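Local coordinates for protein exotoxin 5 (Staphylococcus aureus subsp. aureus COL, PDB 3R2I) that is of unknown function but is a secreted superantigen-like exotoxin, built from an OB-fold domain and a beta-grasp domain, that probably acts on host immunity, at residues I60-Q65 and S224-F229; A98-L103 and G132-G137; S152-Q157 and E171-Q176; E178-K183 and D234-K239. All blocks are in the same frame, centred on the assembly; numbering follows the deposited sequence.

Contact 1 of 4, residues I60-Q65 and S224-F229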
loop_
_atom_site.group_PDB
_atom_site.type_symbol
_atom_site.label_atom_id
_atom_site.label_comp_id
_atom_site.label_asym_id
_atom_site.label_seq_id
_atom_site.Cartn_x
_atom_site.Cartn_y
_atom_site.Cartn_z
ATOM N N ILE A 60 3.040 0.834 -18.473
ATOM C CA ILE A 60 4.136 1.354 -17.632
ATOM C C ILE A 60 3.944 2.860 -17.272
ATOM O O ILE A 60 4.254 3.261 -16.149
ATOM C CB ILE A 60 5.524 1.070 -18.273
ATOM C CG1 ILE A 60 5.821 -0.444 -18.200
ATOM C CG2 ILE A 60 6.615 1.871 -17.564
ATOM C CD1 ILE A 60 7.094 -0.913 -18.969
ATOM N N ASN A 61 3.425 3.665 -18.211
ATOM C CA ASN A 61 3.113 5.063 -17.938
ATOM C C ASN A 61 2.018 5.086 -16.873
ATOM O O ASN A 61 1.960 5.983 -16.030
ATOM C CB ASN A 61 2.561 5.797 -19.169
ATOM C CG ASN A 61 3.599 6.042 -20.239
ATOM O OD1 ASN A 61 4.796 5.800 -20.050
ATOM N ND2 ASN A 61 3.143 6.571 -21.387
ATOM N N MET A 62 1.101 4.135 -16.970
ATOM C CA MET A 62 0.015 4.015 -16.000
ATOM C C MET A 62 0.572 3.697 -14.608
ATOM O O MET A 62 0.209 4.312 -13.614
ATOM C CB MET A 62 -0.953 2.923 -16.461
ATOM C CG MET A 62 -2.141 2.652 -15.512
ATOM S SD MET A 62 -1.791 1.657 -14.024
ATOM C CE MET A 62 -1.253 0.123 -14.826
ATOM N N LEU A 63 1.444 2.708 -14.537
ATOM C CA LEU A 63 2.085 2.343 -13.272
ATOM C C LEU A 63 2.806 3.544 -12.656
ATOM O O LEU A 63 2.645 3.819 -11.493
ATOM C CB LEU A 63 3.053 1.186 -13.470
ATOM C CG LEU A 63 2.375 -0.161 -13.767
ATOM C CD1 LEU A 63 3.381 -1.230 -14.192
ATOM C CD2 LEU A 63 1.529 -0.624 -12.558
ATOM N N HIS A 64 3.566 4.263 -13.466
ATOM C CA HIS A 64 4.302 5.419 -13.016
ATOM C C HIS A 64 3.354 6.477 -12.485
ATOM O O HIS A 64 3.609 7.075 -11.460
ATOM C CB HIS A 64 5.082 6.021 -14.170
ATOM C CG HIS A 64 5.912 7.187 -13.757
ATOM N ND1 HIS A 64 5.447 8.484 -13.809
ATOM C CD2 HIS A 64 7.153 7.246 -13.223
ATOM C CE1 HIS A 64 6.371 9.291 -13.324
ATOM N NE2 HIS A 64 7.423 8.568 -12.981
ATOM N N GLN A 65 2.273 6.742 -13.200
ATOM C CA GLN A 65 1.321 7.730 -12.720
ATOM C C GLN A 65 0.684 7.252 -11.440
ATOM O O GLN A 65 0.607 7.974 -10.473
ATOM C CB GLN A 65 0.276 8.057 -13.800
ATOM C CG GLN A 65 -1.041 8.702 -13.310
ATOM C CD GLN A 65 -2.168 7.687 -12.931
ATOM O OE1 GLN A 65 -3.142 8.064 -12.261
ATOM N NE2 GLN A 65 -2.057 6.413 -13.400
ATOM N N SER A 224 5.886 -5.685 -12.390
ATOM C CA SER A 224 5.380 -5.494 -13.747
ATOM C C SER A 224 3.856 -5.316 -13.841
ATOM O O SER A 224 3.322 -5.085 -14.911
ATOM C CB SER A 224 5.795 -6.676 -14.631
ATOM O OG SER A 224 5.033 -7.827 -14.296
ATOM N N GLU A 225 3.168 -5.436 -12.713
ATOM C CA GLU A 225 1.744 -5.263 -12.655
ATOM C C GLU A 225 1.386 -4.483 -11.400
ATOM O O GLU A 225 2.086 -4.549 -10.396
ATOM C CB GLU A 225 1.036 -6.611 -12.465
ATOM C CG GLU A 225 1.158 -7.658 -13.546
ATOM C CD GLU A 225 0.206 -8.852 -13.279
ATOM O OE1 GLU A 225 -0.268 -9.485 -14.256
ATOM O OE2 GLU A 225 -0.108 -9.126 -12.094
ATOM N N LYS A 226 0.224 -3.862 -11.422
ATOM C CA LYS A 226 -0.317 -3.133 -10.276
ATOM C C LYS A 226 -0.842 -4.135 -9.272
ATOM O O LYS A 226 -1.397 -5.175 -9.661
ATOM C CB LYS A 226 -1.492 -2.317 -10.773
ATOM C CG LYS A 226 -2.221 -1.445 -9.746
ATOM C CD LYS A 226 -3.314 -0.648 -10.484
ATOM C CE LYS A 226 -4.112 0.220 -9.526
ATOM N NZ LYS A 226 -5.219 0.973 -10.164
ATOM N N LEU A 227 -0.725 -3.834 -7.987
ATOM C CA LEU A 227 -1.225 -4.782 -6.985
ATOM C C LEU A 227 -2.714 -5.058 -7.284
ATOM O O LEU A 227 -3.421 -4.134 -7.645
ATOM C CB LEU A 227 -1.067 -4.198 -5.583
ATOM C CG LEU A 227 -1.308 -5.124 -4.392
ATOM C CD1 LEU A 227 -0.237 -6.199 -4.358
ATOM C CD2 LEU A 227 -1.260 -4.275 -3.114
ATOM N N SER A 228 -3.188 -6.303 -7.158
ATOM C CA SER A 228 -4.583 -6.584 -7.456
ATOM C C SER A 228 -5.438 -5.895 -6.406
ATOM O O SER A 228 -4.995 -5.674 -5.307
ATOM C CB SER A 228 -4.882 -8.087 -7.416
ATOM O OG SER A 228 -4.650 -8.566 -6.091
ATOM N N PHE A 229 -6.667 -5.555 -6.737
ATOM C CA PHE A 229 -7.537 -4.936 -5.750
ATOM C C PHE A 229 -7.772 -5.828 -4.540
ATOM O O PHE A 229 -7.923 -5.341 -3.426
ATOM C CB PHE A 229 -8.912 -4.563 -6.356
ATOM C CG PHE A 229 -8.830 -3.526 -7.447
ATOM C CD1 PHE A 229 -9.244 -3.814 -8.725
ATOM C CD2 PHE A 229 -8.274 -2.273 -7.188
ATOM C CE1 PHE A 229 -9.171 -2.856 -9.742
ATOM C CE2 PHE A 229 -8.176 -1.309 -8.175
ATOM C CZ PHE A 229 -8.612 -1.600 -9.472
#
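L63, on helix 57-68, lies over the irregular chain of S224-K226, its CA 6.7 Å from that of K226, and the two segments meet without regular secondary structure on the 224-229 side. The leucine does most of the work. Its CG stands beside the backbone N and anti to the carbonyl carbon (chi1 -70°), which carries the two methyls down to the loop: CD1 comes to 3.9 Å from S224 O, while CD2 rests 3.7 Å from K226 N and 3.9 Å from K226 CB. A branched apolar residue suits this place, since its fork can straddle the peptide units it covers. K226 answers with its aliphatic part. Fully extended beyond CG, it runs up beside the helix, where M62 SD makes a loose contact with K226 CD at 4.5 Å. Lysine can serve both needs here, greasy along its length and charged at its end, for its ammonium forms a salt bridge with E125 and a cation-pi contact with Y66. The polar backbone beneath L63 is satisfied from elsewhere: K226 N binds the hydroxyl of Y59, and E225 O takes a bond from R190. Thus the N-terminal helix 57-68 lies against the beta-grasp loop that follows strand 218-222, with Y200 touching L63 and helix 182-197 reaching the loop through R190 and D186.

Contact 2 of 4, residues A98-L103 and G132-G137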
loop_
_atom_site.group_PDB
_atom_site.type_symbol
_atom_site.label_atom_id
_atom_site.label_comp_id
_atom_site.label_asym_id
_atom_site.label_seq_id
_atom_site.Cartn_x
_atom_site.Cartn_y
_atom_site.Cartn_z
ATOM N N ALA A 98 -12.255 14.443 1.793
ATOM C CA ALA A 98 -13.372 13.506 1.838
ATOM C C ALA A 98 -12.865 12.247 1.164
ATOM O O ALA A 98 -12.198 12.283 0.137
ATOM C CB ALA A 98 -14.589 14.056 1.135
ATOM N N PHE A 99 -13.134 11.134 1.798
ATOM C CA PHE A 99 -12.672 9.875 1.343
ATOM C C PHE A 99 -13.833 8.918 1.042
ATOM O O PHE A 99 -14.861 8.964 1.699
ATOM C CB PHE A 99 -11.796 9.284 2.456
ATOM C CG PHE A 99 -10.518 10.067 2.719
ATOM C CD1 PHE A 99 -9.377 9.820 1.973
ATOM C CD2 PHE A 99 -10.447 11.006 3.720
ATOM C CE1 PHE A 99 -8.177 10.508 2.229
ATOM C CE2 PHE A 99 -9.253 11.712 3.961
ATOM C CZ PHE A 99 -8.128 11.455 3.206
ATOM N N LYS A 100 -13.660 8.080 0.036
ATOM C CA LYS A 100 -14.644 7.057 -0.309
ATOM C C LYS A 100 -13.830 5.776 -0.496
ATOM O O LYS A 100 -13.125 5.615 -1.476
ATOM C CB LYS A 100 -15.504 7.447 -1.521
ATOM C CG LYS A 100 -16.443 6.317 -1.987
ATOM C CD LYS A 100 -17.368 6.728 -3.138
ATOM C CE LYS A 100 -18.712 7.402 -2.691
ATOM N NZ LYS A 100 -18.734 8.750 -2.108
ATOM N N VAL A 101 -13.872 4.895 0.508
ATOM C CA VAL A 101 -13.079 3.672 0.502
ATOM C C VAL A 101 -13.935 2.478 0.138
ATOM O O VAL A 101 -14.887 2.145 0.852
ATOM C CB VAL A 101 -12.384 3.503 1.850
ATOM C CG1 VAL A 101 -11.484 2.244 1.859
ATOM C CG2 VAL A 101 -11.540 4.743 2.134
ATOM N N PHE A 102 -13.590 1.856 -0.994
ATOM C CA PHE A 102 -14.345 0.731 -1.543
ATOM C C PHE A 102 -13.999 -0.550 -0.833
ATOM O O PHE A 102 -12.838 -0.755 -0.412
ATOM C CB PHE A 102 -14.112 0.583 -3.059
ATOM C CG PHE A 102 -14.765 1.657 -3.876
ATOM C CD1 PHE A 102 -14.298 2.971 -3.842
ATOM C CD2 PHE A 102 -15.855 1.379 -4.670
ATOM C CE1 PHE A 102 -14.923 3.979 -4.568
ATOM C CE2 PHE A 102 -16.490 2.394 -5.405
ATOM C CZ PHE A 102 -16.019 3.689 -5.358
ATOM N N LEU A 103 -15.025 -1.379 -0.660
ATOM C CA LEU A 103 -14.912 -2.675 -0.015
ATOM C C LEU A 103 -15.314 -3.669 -1.071
ATOM O O LEU A 103 -16.441 -3.680 -1.539
ATOM C CB LEU A 103 -15.828 -2.751 1.188
ATOM C CG LEU A 103 -15.662 -1.629 2.220
ATOM C CD1 LEU A 103 -16.846 -1.672 3.247
ATOM C CD2 LEU A 103 -14.305 -1.784 2.882
ATOM N N GLY A 132 -12.951 14.569 -3.886
ATOM C CA GLY A 132 -13.056 13.304 -3.117
ATOM C C GLY A 132 -12.039 12.281 -3.610
ATOM O O GLY A 132 -11.760 12.191 -4.805
ATOM N N ILE A 133 -11.492 11.524 -2.658
ATOM C CA ILE A 133 -10.513 10.500 -2.887
ATOM C C ILE A 133 -11.191 9.119 -2.820
ATOM O O ILE A 133 -11.653 8.689 -1.776
ATOM C CB ILE A 133 -9.416 10.678 -1.852
ATOM C CG1 ILE A 133 -8.868 12.091 -2.026
ATOM C CG2 ILE A 133 -8.335 9.624 -1.975
ATOM C CD1 ILE A 133 -7.981 12.557 -0.992
ATOM N N TYR A 134 -11.294 8.472 -3.981
ATOM C CA TYR A 134 -11.879 7.153 -4.107
ATOM C C TYR A 134 -10.726 6.170 -4.028
ATOM O O TYR A 134 -9.894 6.165 -4.931
ATOM C CB TYR A 134 -12.572 7.036 -5.477
ATOM C CG TYR A 134 -13.809 7.882 -5.643
ATOM C CD1 TYR A 134 -14.878 7.441 -6.414
ATOM C CD2 TYR A 134 -13.953 9.100 -4.986
ATOM C CE1 TYR A 134 -16.011 8.231 -6.589
ATOM C CE2 TYR A 134 -15.094 9.866 -5.139
ATOM C CZ TYR A 134 -16.107 9.434 -5.953
ATOM O OH TYR A 134 -17.232 10.220 -6.108
ATOM N N SER A 135 -10.647 5.375 -2.945
ATOM C CA SER A 135 -9.545 4.405 -2.774
ATOM C C SER A 135 -10.113 3.021 -2.463
ATOM O O SER A 135 -11.290 2.918 -2.101
ATOM C CB SER A 135 -8.548 4.867 -1.695
ATOM O OG SER A 135 -7.456 3.945 -1.530
ATOM N N VAL A 136 -9.295 1.981 -2.687
ATOM C CA VAL A 136 -9.663 0.605 -2.420
ATOM C C VAL A 136 -8.866 0.021 -1.243
ATOM O O VAL A 136 -7.634 0.089 -1.219
ATOM C CB VAL A 136 -9.446 -0.299 -3.665
ATOM C CG1 VAL A 136 -9.841 -1.737 -3.356
ATOM C CG2 VAL A 136 -10.231 0.193 -4.866
ATOM N N GLY A 137 -9.559 -0.505 -0.241
ATOM C CA GLY A 137 -8.900 -1.155 0.900
ATOM C C GLY A 137 -8.073 -0.288 1.817
ATOM O O GLY A 137 -8.448 0.847 2.121
#
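F99 to F102 and I133 to V136 pair as parallel strands in the sheet of the OB-fold domain, where strand 97-103 meets strand 133-141. The ladder is complete at each step. I133 N gives its proton to A98 O, K100 N to I133 O at 2.8 Å, S135 N to K100 O and F102 N to S135 O, the last at 170°. G137 N closes the row on F102 O, longer at 3.3 Å; glycine suits that position because its phi is positive, 67°. On the far edges, F99 and V101 bond to F92 and L90 of strand 87-94, and Y134 to E125 and L126, so both strands are bonded on their other sides too. Polar side chains find partners beyond the pair: S135 OG, on a buried face, meets V123 N, Y134 OH meets D128, and K100 NZ meets N91. On the face of F99, V101, I133 and S135, the apolar residues suit burial, F99 CE1 touching I133 CD1 at 3.8 Å. The other face carries K100, F102 and Y134, all partly exposed, and the buried V136. There F102 lies with its ring edge toward S135 O, in plane, and its CE1 near Y134 CD1. K100 has a chain long enough to lie over the tyrosine and still end at N91: extended as far as CD, it makes a CH-pi contact, with CD 4.1 Å from the Y134 ring centroid and 13° off its normal.

Contact 3 of 4, residues S152-Q157 and E171-Q176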
loop_
_atom_site.group_PDB
_atom_site.type_symbol
_atom_site.label_atom_id
_atom_site.label_comp_id
_atom_site.label_asym_id
_atom_site.label_seq_id
_atom_site.Cartn_x
_atom_site.Cartn_y
_atom_site.Cartn_z
ATOM N N SER A 152 8.494 0.409 13.753
ATOM C CA SER A 152 9.162 -0.792 13.270
ATOM C C SER A 152 10.177 -0.240 12.276
ATOM O O SER A 152 9.945 0.785 11.635
ATOM C CB SER A 152 8.207 -1.754 12.551
ATOM O OG SER A 152 7.152 -2.200 13.382
ATOM N N ASN A 153 11.287 -0.932 12.123
ATOM C CA ASN A 153 12.335 -0.465 11.245
ATOM C C ASN A 153 12.998 -1.663 10.567
ATOM O O ASN A 153 14.152 -1.973 10.843
ATOM C CB ASN A 153 13.320 0.354 12.082
ATOM C CG ASN A 153 14.523 0.848 11.273
ATOM O OD1 ASN A 153 15.616 0.947 11.821
ATOM N ND2 ASN A 153 14.354 1.074 9.969
ATOM N N PRO A 154 12.229 -2.402 9.752
ATOM C CA PRO A 154 12.761 -3.547 9.040
ATOM C C PRO A 154 13.756 -3.128 7.973
ATOM O O PRO A 154 13.612 -2.078 7.383
ATOM C CB PRO A 154 11.531 -4.163 8.385
ATOM C CG PRO A 154 10.596 -3.057 8.233
ATOM C CD PRO A 154 10.786 -2.263 9.509
ATOM N N SER A 155 14.767 -3.957 7.735
ATOM C CA SER A 155 15.765 -3.620 6.715
ATOM C C SER A 155 15.073 -3.666 5.360
ATOM O O SER A 155 14.071 -4.342 5.211
ATOM C CB SER A 155 16.940 -4.597 6.755
ATOM O OG SER A 155 16.480 -5.887 6.419
ATOM N N LEU A 156 15.591 -2.907 4.403
ATOM C CA LEU A 156 15.051 -2.852 3.053
ATOM C C LEU A 156 16.244 -2.730 2.141
ATOM O O LEU A 156 17.034 -1.796 2.305
ATOM C CB LEU A 156 14.119 -1.637 2.881
ATOM C CG LEU A 156 13.533 -1.267 1.496
ATOM C CD1 LEU A 156 12.732 -2.381 0.858
ATOM C CD2 LEU A 156 12.672 -0.005 1.615
ATOM N N GLN A 157 16.429 -3.723 1.273
ATOM C CA GLN A 157 17.519 -3.735 0.320
ATOM C C GLN A 157 16.959 -3.769 -1.069
ATOM O O GLN A 157 16.037 -4.514 -1.326
ATOM C CB GLN A 157 18.383 -4.997 0.410
ATOM C CG GLN A 157 19.422 -5.000 1.445
ATOM C CD GLN A 157 20.504 -6.036 1.124
ATOM O OE1 GLN A 157 20.210 -7.127 0.621
ATOM N NE2 GLN A 157 21.765 -5.683 1.408
ATOM N N GLU A 171 18.140 0.803 2.288
ATOM C CA GLU A 171 17.293 1.984 2.377
ATOM C C GLU A 171 16.713 1.982 3.784
ATOM O O GLU A 171 16.597 0.941 4.392
ATOM C CB GLU A 171 16.165 1.863 1.361
ATOM C CG GLU A 171 16.667 1.809 -0.072
ATOM C CD GLU A 171 17.090 3.168 -0.584
ATOM O OE1 GLU A 171 17.796 3.221 -1.612
ATOM O OE2 GLU A 171 16.656 4.182 0.015
ATOM N N LEU A 172 16.350 3.151 4.305
ATOM C CA LEU A 172 15.843 3.242 5.664
ATOM C C LEU A 172 14.306 3.380 5.607
ATOM O O LEU A 172 13.756 4.382 5.171
ATOM C CB LEU A 172 16.507 4.397 6.377
ATOM C CG LEU A 172 16.410 4.437 7.900
ATOM C CD1 LEU A 172 17.088 3.164 8.528
ATOM C CD2 LEU A 172 17.032 5.722 8.455
ATOM N N PHE A 173 13.641 2.373 6.137
ATOM C CA PHE A 173 12.210 2.278 6.104
ATOM C C PHE A 173 11.583 2.163 7.513
ATOM O O PHE A 173 11.807 1.199 8.209
ATOM C CB PHE A 173 11.930 1.017 5.266
ATOM C CG PHE A 173 10.528 0.871 4.836
ATOM C CD1 PHE A 173 10.066 1.559 3.741
ATOM C CD2 PHE A 173 9.673 0.014 5.493
ATOM C CE1 PHE A 173 8.762 1.417 3.328
ATOM C CE2 PHE A 173 8.367 -0.130 5.081
ATOM C CZ PHE A 173 7.906 0.592 4.023
ATOM N N PHE A 174 10.796 3.146 7.926
ATOM C CA PHE A 174 10.125 3.109 9.222
ATOM C C PHE A 174 8.636 2.833 9.028
ATOM O O PHE A 174 8.040 3.334 8.092
ATOM C CB PHE A 174 10.274 4.444 9.945
ATOM C CG PHE A 174 11.691 4.758 10.391
ATOM C CD1 PHE A 174 12.233 4.121 11.494
ATOM C CD2 PHE A 174 12.454 5.719 9.738
ATOM C CE1 PHE A 174 13.522 4.398 11.924
ATOM C CE2 PHE A 174 13.727 6.022 10.178
ATOM C CZ PHE A 174 14.262 5.357 11.286
ATOM N N ILE A 175 8.040 2.019 9.886
ATOM C CA ILE A 175 6.610 1.759 9.783
ATOM C C ILE A 175 6.086 2.172 11.139
ATOM O O ILE A 175 6.505 1.616 12.140
ATOM C CB ILE A 175 6.281 0.282 9.564
ATOM C CG1 ILE A 175 7.079 -0.261 8.383
ATOM C CG2 ILE A 175 4.739 0.133 9.415
ATOM C CD1 ILE A 175 6.932 -1.757 8.175
ATOM N N GLN A 176 5.187 3.148 11.177
ATOM C CA GLN A 176 4.676 3.658 12.463
ATOM C C GLN A 176 3.367 3.059 12.943
ATOM O O GLN A 176 2.821 3.464 13.951
ATOM C CB GLN A 176 4.580 5.177 12.404
ATOM C CG GLN A 176 5.945 5.763 11.997
ATOM C CD GLN A 176 6.044 7.259 12.143
ATOM O OE1 GLN A 176 5.837 7.830 13.246
ATOM N NE2 GLN A 176 6.436 7.910 11.045
HETATM O O HOH W 1 15.155 -0.055 7.167
HETATM O O HOH W 2 17.772 -1.253 5.505
#
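E171 N gives a straight bond to L156 O at 2.8 Å, starting a walk in which the two segments run roughly antiparallel, then part and meet again. The E171 CB packs beside L156 CD2, while its carboxylate turns away to Y197 on helix 182-197. Between E171 and F173 the backbones stand apart and water fills in: one molecule accepts from F173 N and lies 2.6 Å from P154 O, and a second accepts from L156 N and lies 2.7 Å from E171 O. L172 adds a methyl, CD1, against the amide nitrogen of N153. F173 turns its ring inward with CG anti to the backbone N (chi1 -167°), where L156 CD2 touches CD1 at 3.7 Å and P154 CG lies at the ring edge; an aromatic suits this place, its ring packing on L185 and I189. Its carbonyl O receives N153 ND2 at 3.1 Å, from well above the carbonyl plane though within the asparagine's own amide plane. F174 lies alongside N153, amide and ring planes 28° apart, with ND2 over one face. I175 restores pairing through two bonds with S152, N to O in both directions, and sets CD1 on P154 CG at 3.9 Å, a rigid proline against a branched chain. The contact lies at the open end of the beta hairpin of strands 155-160 and 167-172, at one edge of the beta-grasp sheet, and packs on helix 182-197.

Contact 4 of 4, residues E178-K183 and D234-K239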
loop_
_atom_site.group_PDB
_atom_site.type_symbol
_atom_site.label_atom_id
_atom_site.label_comp_id
_atom_site.label_asym_id
_atom_site.label_seq_id
_atom_site.Cartn_x
_atom_site.Cartn_y
_atom_site.Cartn_z
ATOM N N GLU A 178 1.261 -0.360 14.075
ATOM C CA GLU A 178 1.351 -1.686 14.631
ATOM C C GLU A 178 0.791 -2.711 13.609
ATOM O O GLU A 178 1.341 -3.770 13.393
ATOM C CB GLU A 178 0.542 -1.618 15.897
ATOM C CG GLU A 178 0.648 -2.746 16.819
ATOM C CD GLU A 178 0.069 -2.365 18.163
ATOM O OE1 GLU A 178 0.883 -2.313 19.116
ATOM O OE2 GLU A 178 -1.137 -1.996 18.227
ATOM N N GLU A 179 -0.300 -2.352 12.957
ATOM C CA GLU A 179 -0.902 -3.186 11.926
ATOM C C GLU A 179 -0.845 -2.385 10.637
ATOM O O GLU A 179 -1.380 -1.264 10.581
ATOM C CB GLU A 179 -2.341 -3.532 12.277
ATOM C CG GLU A 179 -3.096 -4.156 11.108
ATOM C CD GLU A 179 -4.376 -4.828 11.538
ATOM O OE1 GLU A 179 -5.452 -4.327 11.179
ATOM O OE2 GLU A 179 -4.292 -5.824 12.292
ATOM N N VAL A 180 -0.216 -2.951 9.603
ATOM C CA VAL A 180 -0.043 -2.234 8.317
ATOM C C VAL A 180 -0.601 -3.077 7.198
ATOM O O VAL A 180 -0.590 -4.316 7.282
ATOM C CB VAL A 180 1.465 -1.919 8.031
ATOM C CG1 VAL A 180 2.257 -3.222 7.940
ATOM C CG2 VAL A 180 1.668 -1.079 6.742
ATOM N N SER A 181 -1.072 -2.400 6.140
ATOM C CA SER A 181 -1.647 -3.095 4.996
ATOM C C SER A 181 -0.579 -3.338 3.969
ATOM O O SER A 181 0.369 -2.548 3.824
ATOM C CB SER A 181 -2.771 -2.294 4.330
ATOM O OG SER A 181 -2.304 -1.061 3.839
ATOM N N LEU A 182 -0.737 -4.440 3.252
ATOM C CA LEU A 182 0.164 -4.749 2.168
ATOM C C LEU A 182 0.095 -3.584 1.132
ATOM O O LEU A 182 1.093 -3.224 0.523
ATOM C CB LEU A 182 -0.255 -6.080 1.544
ATOM C CG LEU A 182 0.567 -6.573 0.360
ATOM C CD1 LEU A 182 2.046 -6.837 0.756
ATOM C CD2 LEU A 182 -0.070 -7.823 -0.147
ATOM N N LYS A 183 -1.091 -2.996 0.979
ATOM C CA LYS A 183 -1.323 -1.889 0.082
ATOM C C LYS A 183 -0.335 -0.812 0.391
ATOM O O LYS A 183 0.233 -0.218 -0.495
ATOM C CB LYS A 183 -2.734 -1.279 0.321
ATOM C CG LYS A 183 -3.149 -0.106 -0.612
ATOM C CD LYS A 183 -4.419 0.522 -0.124
ATOM C CE LYS A 183 -4.916 1.682 -0.944
ATOM N NZ LYS A 183 -5.215 1.322 -2.385
ATOM N N ASP A 234 -5.342 -7.041 2.399
ATOM C CA ASP A 234 -4.498 -7.811 3.301
ATOM C C ASP A 234 -3.756 -6.894 4.258
ATOM O O ASP A 234 -3.225 -5.845 3.883
ATOM C CB ASP A 234 -3.460 -8.631 2.556
ATOM C CG ASP A 234 -4.054 -9.659 1.638
ATOM O OD1 ASP A 234 -5.289 -9.770 1.502
ATOM O OD2 ASP A 234 -3.238 -10.373 1.038
ATOM N N VAL A 235 -3.625 -7.404 5.461
ATOM C CA VAL A 235 -3.040 -6.731 6.589
ATOM C C VAL A 235 -2.030 -7.645 7.300
ATOM O O VAL A 235 -2.089 -8.862 7.151
ATOM C CB VAL A 235 -4.252 -6.372 7.462
ATOM C CG1 VAL A 235 -4.179 -6.894 8.899
ATOM C CG2 VAL A 235 -4.666 -4.981 7.254
ATOM N N MET A 236 -1.097 -7.056 8.047
ATOM C CA MET A 236 -0.123 -7.839 8.803
ATOM C C MET A 236 0.420 -7.000 9.965
ATOM O O MET A 236 0.264 -5.792 9.960
ATOM C CB MET A 236 1.026 -8.235 7.890
ATOM C CG MET A 236 1.925 -7.057 7.532
ATOM S SD MET A 236 3.022 -7.373 6.124
ATOM C CE MET A 236 1.821 -7.258 4.777
ATOM N N ASP A 237 1.024 -7.656 10.952
ATOM C CA ASP A 237 1.631 -6.988 12.103
ATOM C C ASP A 237 2.997 -6.531 11.667
ATOM O O ASP A 237 3.827 -7.358 11.318
ATOM C CB ASP A 237 1.800 -7.945 13.280
ATOM C CG ASP A 237 0.563 -8.106 14.091
ATOM O OD1 ASP A 237 -0.371 -7.238 14.006
ATOM O OD2 ASP A 237 0.583 -9.066 14.894
ATOM N N SER A 238 3.258 -5.229 11.727
ATOM C CA SER A 238 4.521 -4.723 11.221
ATOM C C SER A 238 5.752 -5.226 11.981
ATOM O O SER A 238 6.847 -5.259 11.434
ATOM C CB SER A 238 4.483 -3.192 11.142
ATOM O OG SER A 238 4.517 -2.614 12.419
ATOM N N LYS A 239 5.579 -5.632 13.227
ATOM C CA LYS A 239 6.713 -6.104 13.992
ATOM C C LYS A 239 7.122 -7.531 13.552
ATOM O O LYS A 239 8.195 -8.013 13.932
ATOM C CB LYS A 239 6.488 -6.032 15.522
ATOM C CG LYS A 239 5.597 -7.124 16.155
ATOM C CD LYS A 239 4.065 -6.831 16.252
ATOM C CE LYS A 239 3.707 -5.826 17.393
ATOM N NZ LYS A 239 2.236 -5.642 17.546
HETATM O O HOH W 3 -2.397 -7.833 11.692
#
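V180 CG1 and M236 CG are each set between the backbone N and the carbonyl carbon (chi1 61° and 72°), a choice that lays the two chains side by side at 3.9 Å; the methionine then bends at chi3 and brings CE to 4.0 Å from L182 CB. This is the small two-stranded antiparallel sheet of the beta-grasp domain, strands 179-181 and 235-237. V180 and M236 form its hydrogen-bonded pair, V180 N to M236 O and M236 N to V180 O, while S238 N to E178 O and L182 N to D234 O, each 2.9 Å, bond the ends. A long, flexible methionine suits the spot, reaching past V180 to pack on L182 and M213. S181 is the N-cap of helix 182-197: its OG bonds to E184 N, a role for which a short hydroxyl side chain is well fitted. On the other face E179, extended, crosses V235 at a slant, V235 CG1 lying 3.4 Å from E179 CD. The OE1 of E179 accepts from K141 N. At the end of the pair near S238, the E178 carboxylate, bonded by V144 N, makes a long salt bridge with K239 NZ. S238 OG has its own partners, K177 O and S152. The acidic E179 and D237 would probably repel one another, OE2 and OD1 being 4.5 Å apart, yet a water donates to both: 2.8 Å to E179 OE2 and 3.1 Å to D237 OD1.

Contact 4 is the junction of the set. Its centre is 13 Å from that of contact 3, and the two meet where S152 OG and S238 OG, 2.8 Å apart, probably share a hydrogen bond and I175 CG2 packs on S238 CB. Toward the OB-fold domain, K183 NZ of contact 4 lies 3.0 Å from V136 O of contact 2, bridging the two domains. Contact 1 joins in by packing: L227 CD2 on K183 CA at 4.0 Å, and F229 CD2 on V136 CG2 at 3.9 Å. Contacts 2 and 3, centres about 27 Å apart, remain separate, on opposite sides of the chain's centre, and the loop closed by contact 1 encloses both.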